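Local coordinates for protein integral membrane indolylacetylinositol arabinosyltransferase EmbB (Mycolicibacterium smegmatis MC2 155, PDB 7BVC) that probably transfers arabinose units in building the arabinan of mycobacterial cell-wall arabinogalactan, and in this structure holds the drug ethambutol in a pocket, at residues R777-A782 with Y794-P799; A1030-T1035 with S1047-D1052. All coordinates share one frame; numbering follows the deposited sequence.

Contact 1 (R777-A782 with Y794-P799); sequences RIIAEA and YDWNRP
Arg777 and Arg798 meet through a single polar bond: NH2 of Arg777 donates to the backbone O of Arg798 at 2.7 Å. The acceptor lies close to the guanidinium plane and the donor sits nearly in line with the C=O bond, while the N-H...O angle of 147° shows a moderate bend. The backbone O of Trp796 lies over one face of the same guanidinium, at 4.2 Å from NH2 of Arg777. A bend at the second torsion of the arginine chain turns it so that its end group arrives at these carbonyls.

Both segments belong to one long irregular connection between strands 737-739 and 826-827 of the EmbC C-terminal family region. No backbone-to-backbone bond joins them; the bond that crosses runs from a side chain to a carbonyl, and outside partners add further holds.

The apolar half of the contact belongs to Ile779, whose two branches divide the work. CD1 of Ile779 reaches the pyrrole part of the Trp796 indole, 3.3 Å from NE1 and 3.7 Å from CD1 of the tryptophan, with the ring met obliquely. CG2 of Ile779 goes instead to the carboxylate of Asp795, 3.3 Å from OD1, a van der Waals contact. With CG1 lodged between the backbone N and the carbonyl carbon (chi1 50°), the isoleucine chain runs out to the indole. Three residues on, CB of Ala782 comes obliquely to Trp796 NE1, a looser contact at 4.4 Å.

In the next shell, Arg784 hydrogen-bonds through NE to the Trp796 carbonyl and also packs on Arg777 and Ile779. Backbone bonds to Trp913 hold Ile779 and Glu781.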
loop_
_atom_site.group_PDB
_atom_site.type_symbol
_atom_site.label_atom_id
_atom_site.label_comp_id
_atom_site.label_asym_id
_atom_site.label_seq_id
_atom_site.Cartn_x
_atom_site.Cartn_y
_atom_site.Cartn_z
ATOM N N ARG B 777 24.167 11.760 -17.601
ATOM C CA ARG B 777 24.049 11.786 -16.144
ATOM C C ARG B 777 24.200 10.371 -15.592
ATOM O O ARG B 777 23.230 9.699 -15.241
ATOM C CB ARG B 777 22.723 12.415 -15.735
ATOM C CG ARG B 777 22.513 13.818 -16.278
ATOM C CD ARG B 777 23.592 14.768 -15.786
ATOM N NE ARG B 777 23.131 16.152 -15.744
ATOM C CZ ARG B 777 23.825 17.153 -15.214
ATOM N NH1 ARG B 777 23.329 18.382 -15.219
ATOM N NH2 ARG B 777 25.016 16.926 -14.680
ATOM N N ILE B 778 25.448 9.918 -15.509
ATOM C CA ILE B 778 25.785 8.624 -14.927
ATOM C C ILE B 778 26.679 8.881 -13.722
ATOM O O ILE B 778 27.764 9.462 -13.859
ATOM C CB ILE B 778 26.471 7.697 -15.943
ATOM C CG1 ILE B 778 25.577 7.506 -17.168
ATOM C CG2 ILE B 778 26.760 6.349 -15.318
ATOM C CD1 ILE B 778 24.370 6.635 -16.909
ATOM N N ILE B 779 26.228 8.449 -12.546
ATOM C CA ILE B 779 26.873 8.777 -11.284
ATOM C C ILE B 779 27.211 7.489 -10.538
ATOM O O ILE B 779 26.765 6.399 -10.895
ATOM C CB ILE B 779 26.001 9.700 -10.413
ATOM C CG1 ILE B 779 24.586 9.135 -10.308
ATOM C CG2 ILE B 779 25.968 11.100 -10.995
ATOM C CD1 ILE B 779 23.638 10.024 -9.562
ATOM N N ALA B 780 28.011 7.637 -9.484
ATOM C CA ALA B 780 28.522 6.501 -8.721
ATOM C C ALA B 780 27.446 5.977 -7.779
ATOM O O ALA B 780 27.020 6.679 -6.858
ATOM C CB ALA B 780 29.771 6.905 -7.942
ATOM N N GLU B 781 27.009 4.737 -8.014
ATOM C CA GLU B 781 26.122 4.012 -7.100
ATOM C C GLU B 781 24.816 4.762 -6.852
ATOM O O GLU B 781 24.334 4.845 -5.721
ATOM C CB GLU B 781 26.826 3.708 -5.777
ATOM C CG GLU B 781 28.134 2.961 -5.932
ATOM C CD GLU B 781 28.828 2.725 -4.606
ATOM O OE1 GLU B 781 28.152 2.802 -3.559
ATOM O OE2 GLU B 781 30.049 2.464 -4.611
ATOM N N ALA B 782 24.230 5.300 -7.917
ATOM C CA ALA B 782 22.952 5.993 -7.821
ATOM C C ALA B 782 22.365 6.119 -9.220
ATOM O O ALA B 782 22.991 5.753 -10.216
ATOM C CB ALA B 782 23.111 7.362 -7.156
ATOM N N TYR B 794 27.714 15.007 -3.993
ATOM C CA TYR B 794 28.146 16.228 -4.660
ATOM C C TYR B 794 27.982 16.118 -6.171
ATOM O O TYR B 794 27.553 17.075 -6.825
ATOM C CB TYR B 794 29.597 16.542 -4.304
ATOM C CG TYR B 794 30.173 17.701 -5.084
ATOM C CD1 TYR B 794 29.461 18.884 -5.230
ATOM C CD2 TYR B 794 31.424 17.612 -5.677
ATOM C CE1 TYR B 794 29.977 19.943 -5.945
ATOM C CE2 TYR B 794 31.949 18.669 -6.393
ATOM C CZ TYR B 794 31.221 19.832 -6.524
ATOM O OH TYR B 794 31.736 20.890 -7.234
ATOM N N ASP B 795 28.296 14.959 -6.739
ATOM C CA ASP B 795 28.319 14.808 -8.192
ATOM C C ASP B 795 26.938 14.787 -8.825
ATOM O O ASP B 795 26.874 14.513 -10.028
ATOM C CB ASP B 795 29.085 13.539 -8.570
ATOM C CG ASP B 795 28.590 12.316 -7.828
ATOM O OD1 ASP B 795 27.510 11.799 -8.179
ATOM O OD2 ASP B 795 29.286 11.867 -6.894
ATOM N N TRP B 796 25.836 15.048 -8.118
ATOM C CA TRP B 796 24.553 15.183 -8.797
ATOM C C TRP B 796 24.494 16.456 -9.629
ATOM O O TRP B 796 23.881 16.466 -10.702
ATOM C CB TRP B 796 23.408 15.179 -7.787
ATOM C CG TRP B 796 22.827 13.837 -7.526
ATOM C CD1 TRP B 796 23.483 12.733 -7.076
ATOM C CD2 TRP B 796 21.462 13.450 -7.706
ATOM N NE1 TRP B 796 22.609 11.680 -6.956
ATOM C CE2 TRP B 796 21.361 12.094 -7.341
ATOM C CE3 TRP B 796 20.314 14.117 -8.139
ATOM C CZ2 TRP B 796 20.160 11.396 -7.395
ATOM C CZ3 TRP B 796 19.124 13.422 -8.193
ATOM C CH2 TRP B 796 19.054 12.076 -7.822
ATOM N N ASN B 797 25.118 17.530 -9.155
ATOM C CA ASN B 797 25.106 18.830 -9.818
ATOM C C ASN B 797 26.539 19.144 -10.237
ATOM O O ASN B 797 27.298 19.758 -9.483
ATOM C CB ASN B 797 24.539 19.905 -8.898
ATOM C CG ASN B 797 23.370 19.407 -8.073
ATOM O OD1 ASN B 797 22.315 19.067 -8.609
ATOM N ND2 ASN B 797 23.553 19.358 -6.759
ATOM N N ARG B 798 26.905 18.716 -11.437
ATOM C CA ARG B 798 28.243 18.922 -11.969
ATOM C C ARG B 798 28.146 19.000 -13.482
ATOM O O ARG B 798 27.180 18.498 -14.071
ATOM C CB ARG B 798 29.194 17.797 -11.537
ATOM C CG ARG B 798 30.041 18.145 -10.326
ATOM C CD ARG B 798 30.926 16.984 -9.910
ATOM N NE ARG B 798 32.105 16.855 -10.759
ATOM C CZ ARG B 798 33.063 15.954 -10.570
ATOM N NH1 ARG B 798 32.983 15.099 -9.560
ATOM N NH2 ARG B 798 34.104 15.907 -11.391
ATOM N N PRO B 799 29.116 19.635 -14.141
ATOM C CA PRO B 799 29.064 19.731 -15.605
ATOM C C PRO B 799 29.091 18.355 -16.255
ATOM O O PRO B 799 29.779 17.442 -15.794
ATOM C CB PRO B 799 30.318 20.543 -15.954
ATOM C CG PRO B 799 31.209 20.406 -14.760
ATOM C CD PRO B 799 30.280 20.348 -13.591
#

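Contact 2 (A1030-T1035 with S1047-D1052); sequences ASVMST and SLRKFD
Ser1031 and Lys1050 form the antiparallel hydrogen-bonded pair of this beta hairpin, which joins strands 1028-1037 and 1047-1053. Ser1031 N donates to Lys1050 O at 2.9 Å, and Lys1050 N returns a bond to Ser1031 O, also at 2.9 Å. Met1033 N adds a third to Leu1048 O (3.1 Å). The flanking non-hydrogen-bonded pairs, Ala1030 with Phe1051 and Val1032 with Arg1049, contribute CA-H...O contacts such as Ala1030 CA to Lys1050 O at 3.3 Å.

Apolar contacts begin on the face shared by Ala1030, Phe1051, Val1032 and Arg1049, where Ala1030 CB meets Phe1051 CE1 at 3.6 Å, oblique to the ring. Beyond the paired residues, Met1033 and Leu1048 lie side by side, SD of the methionine 4.1 Å from CD2 of the leucine. The Thr1035 and Leu1048 side chains cross at about a right angle, CG2 of the threonine 4.1 Å from CB of the leucine. Val739 of the neighbouring strand packs on all three.

Of the charged side chains, Arg1049 has a salt bridge outside the hairpin, from NE to Asp793, which Val1032 also touches. The arginine chain, extended from CG to NE, runs alongside the valine, whose CG2 makes a van der Waals contact with Arg1049 NE at 3.6 Å. Arg1049 is buried, with this methyl against its guanidinium, which may favour the ion pair that joins the hairpin to the loop of Asp793.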
loop_
_atom_site.group_PDB
_atom_site.type_symbol
_atom_site.label_atom_id
_atom_site.label_comp_id
_atom_site.label_asym_id
_atom_site.label_seq_id
_atom_site.Cartn_x
_atom_site.Cartn_y
_atom_site.Cartn_z
ATOM N N ALA B 1030 29.148 15.600 0.141
ATOM C CA ALA B 1030 29.330 14.178 0.398
ATOM C C ALA B 1030 29.887 13.462 -0.827
ATOM O O ALA B 1030 29.517 13.759 -1.965
ATOM C CB ALA B 1030 28.011 13.527 0.813
ATOM N N SER B 1031 30.773 12.500 -0.578
ATOM C CA SER B 1031 31.368 11.718 -1.653
ATOM C C SER B 1031 31.499 10.267 -1.218
ATOM O O SER B 1031 31.974 9.985 -0.116
ATOM C CB SER B 1031 32.739 12.274 -2.052
ATOM O OG SER B 1031 33.671 12.127 -0.998
ATOM N N VAL B 1032 31.093 9.349 -2.097
ATOM C CA VAL B 1032 31.100 7.926 -1.754
ATOM C C VAL B 1032 32.530 7.391 -1.758
ATOM O O VAL B 1032 33.403 7.856 -2.500
ATOM C CB VAL B 1032 30.204 7.141 -2.728
ATOM C CG1 VAL B 1032 30.187 5.655 -2.404
ATOM C CG2 VAL B 1032 28.797 7.690 -2.712
ATOM N N MET B 1033 32.770 6.391 -0.911
ATOM C CA MET B 1033 34.032 5.668 -0.874
ATOM C C MET B 1033 33.795 4.204 -1.223
ATOM O O MET B 1033 32.669 3.704 -1.164
ATOM C CB MET B 1033 34.708 5.772 0.500
ATOM C CG MET B 1033 34.917 7.189 0.995
ATOM S SD MET B 1033 35.767 7.219 2.580
ATOM C CE MET B 1033 37.384 6.625 2.101
ATOM N N SER B 1034 34.872 3.519 -1.597
ATOM C CA SER B 1034 34.801 2.119 -1.997
ATOM C C SER B 1034 35.007 1.228 -0.778
ATOM O O SER B 1034 36.067 1.263 -0.145
ATOM C CB SER B 1034 35.839 1.810 -3.072
ATOM O OG SER B 1034 35.559 2.509 -4.273
ATOM N N THR B 1035 33.995 0.423 -0.460
ATOM C CA THR B 1035 33.997 -0.434 0.717
ATOM C C THR B 1035 33.552 -1.837 0.334
ATOM O O THR B 1035 32.694 -2.008 -0.538
ATOM C CB THR B 1035 33.074 0.119 1.809
ATOM O OG1 THR B 1035 31.820 0.489 1.227
ATOM C CG2 THR B 1035 33.696 1.333 2.471
ATOM N N SER B 1047 27.131 1.652 2.960
ATOM C CA SER B 1047 27.961 2.602 2.236
ATOM C C SER B 1047 28.566 3.585 3.224
ATOM O O SER B 1047 27.925 3.965 4.207
ATOM C CB SER B 1047 27.156 3.356 1.170
ATOM O OG SER B 1047 26.157 4.165 1.763
ATOM N N LEU B 1048 29.803 3.985 2.955
ATOM C CA LEU B 1048 30.494 4.999 3.734
ATOM C C LEU B 1048 30.749 6.213 2.855
ATOM O O LEU B 1048 31.046 6.084 1.664
ATOM C CB LEU B 1048 31.819 4.469 4.296
ATOM C CG LEU B 1048 32.602 5.418 5.202
ATOM C CD1 LEU B 1048 31.855 5.647 6.500
ATOM C CD2 LEU B 1048 33.991 4.877 5.476
ATOM N N ARG B 1049 30.624 7.397 3.447
ATOM C CA ARG B 1049 30.760 8.643 2.709
ATOM C C ARG B 1049 31.698 9.585 3.445
ATOM O O ARG B 1049 31.924 9.462 4.650
ATOM C CB ARG B 1049 29.400 9.314 2.492
ATOM C CG ARG B 1049 28.521 8.565 1.515
ATOM C CD ARG B 1049 27.314 9.380 1.104
ATOM N NE ARG B 1049 26.682 8.837 -0.094
ATOM C CZ ARG B 1049 25.960 7.721 -0.119
ATOM N NH1 ARG B 1049 25.772 7.022 0.991
ATOM N NH2 ARG B 1049 25.423 7.303 -1.257
ATOM N N LYS B 1050 32.244 10.532 2.693
ATOM C CA LYS B 1050 33.192 11.508 3.197
ATOM C C LYS B 1050 32.610 12.901 3.021
ATOM O O LYS B 1050 32.030 13.211 1.975
ATOM C CB LYS B 1050 34.528 11.400 2.462
ATOM C CG LYS B 1050 35.749 11.578 3.338
ATOM C CD LYS B 1050 37.015 11.417 2.518
ATOM C CE LYS B 1050 38.253 11.520 3.384
ATOM N NZ LYS B 1050 38.219 12.744 4.228
ATOM N N PHE B 1051 32.765 13.731 4.049
ATOM C CA PHE B 1051 32.233 15.086 4.072
ATOM C C PHE B 1051 33.377 16.071 3.897
ATOM O O PHE B 1051 34.322 16.078 4.693
ATOM C CB PHE B 1051 31.486 15.361 5.376
ATOM C CG PHE B 1051 30.061 14.907 5.362
ATOM C CD1 PHE B 1051 29.274 15.100 4.245
ATOM C CD2 PHE B 1051 29.510 14.280 6.461
ATOM C CE1 PHE B 1051 27.964 14.682 4.228
ATOM C CE2 PHE B 1051 28.201 13.860 6.448
ATOM C CZ PHE B 1051 27.427 14.061 5.332
ATOM N N ASP B 1052 33.289 16.898 2.861
ATOM C CA ASP B 1052 34.262 17.947 2.600
ATOM C C ASP B 1052 33.605 19.308 2.780
ATOM O O ASP B 1052 32.471 19.524 2.342
ATOM C CB ASP B 1052 34.839 17.823 1.190
ATOM C CG ASP B 1052 35.266 16.409 0.861
ATOM O OD1 ASP B 1052 34.503 15.699 0.174
ATOM O OD2 ASP B 1052 36.365 16.004 1.297
#

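How the contacts relate
Contact 1 closes before contact 2 opens along the chain, and all four segments fall in the EmbC C-terminal family region, on the same side of the chain's centre. The centres lie about 13 Å apart. Contact 2 lies on two adjacent strands of a six-stranded mixed sheet, whereas contact 1 belongs to the irregular connection between strands 737-739 and 826-827, lying beside it. They meet directly: Tyr794 N is 3.0 Å from Ala1030 O, a probable hydrogen bond, and Glu781 OE1 packs 3.7 Å from Val1032 CG1. Each segment of contact 1 thus touches strand 1028-1037, consistent with the loop resting against the sheet through both its segments.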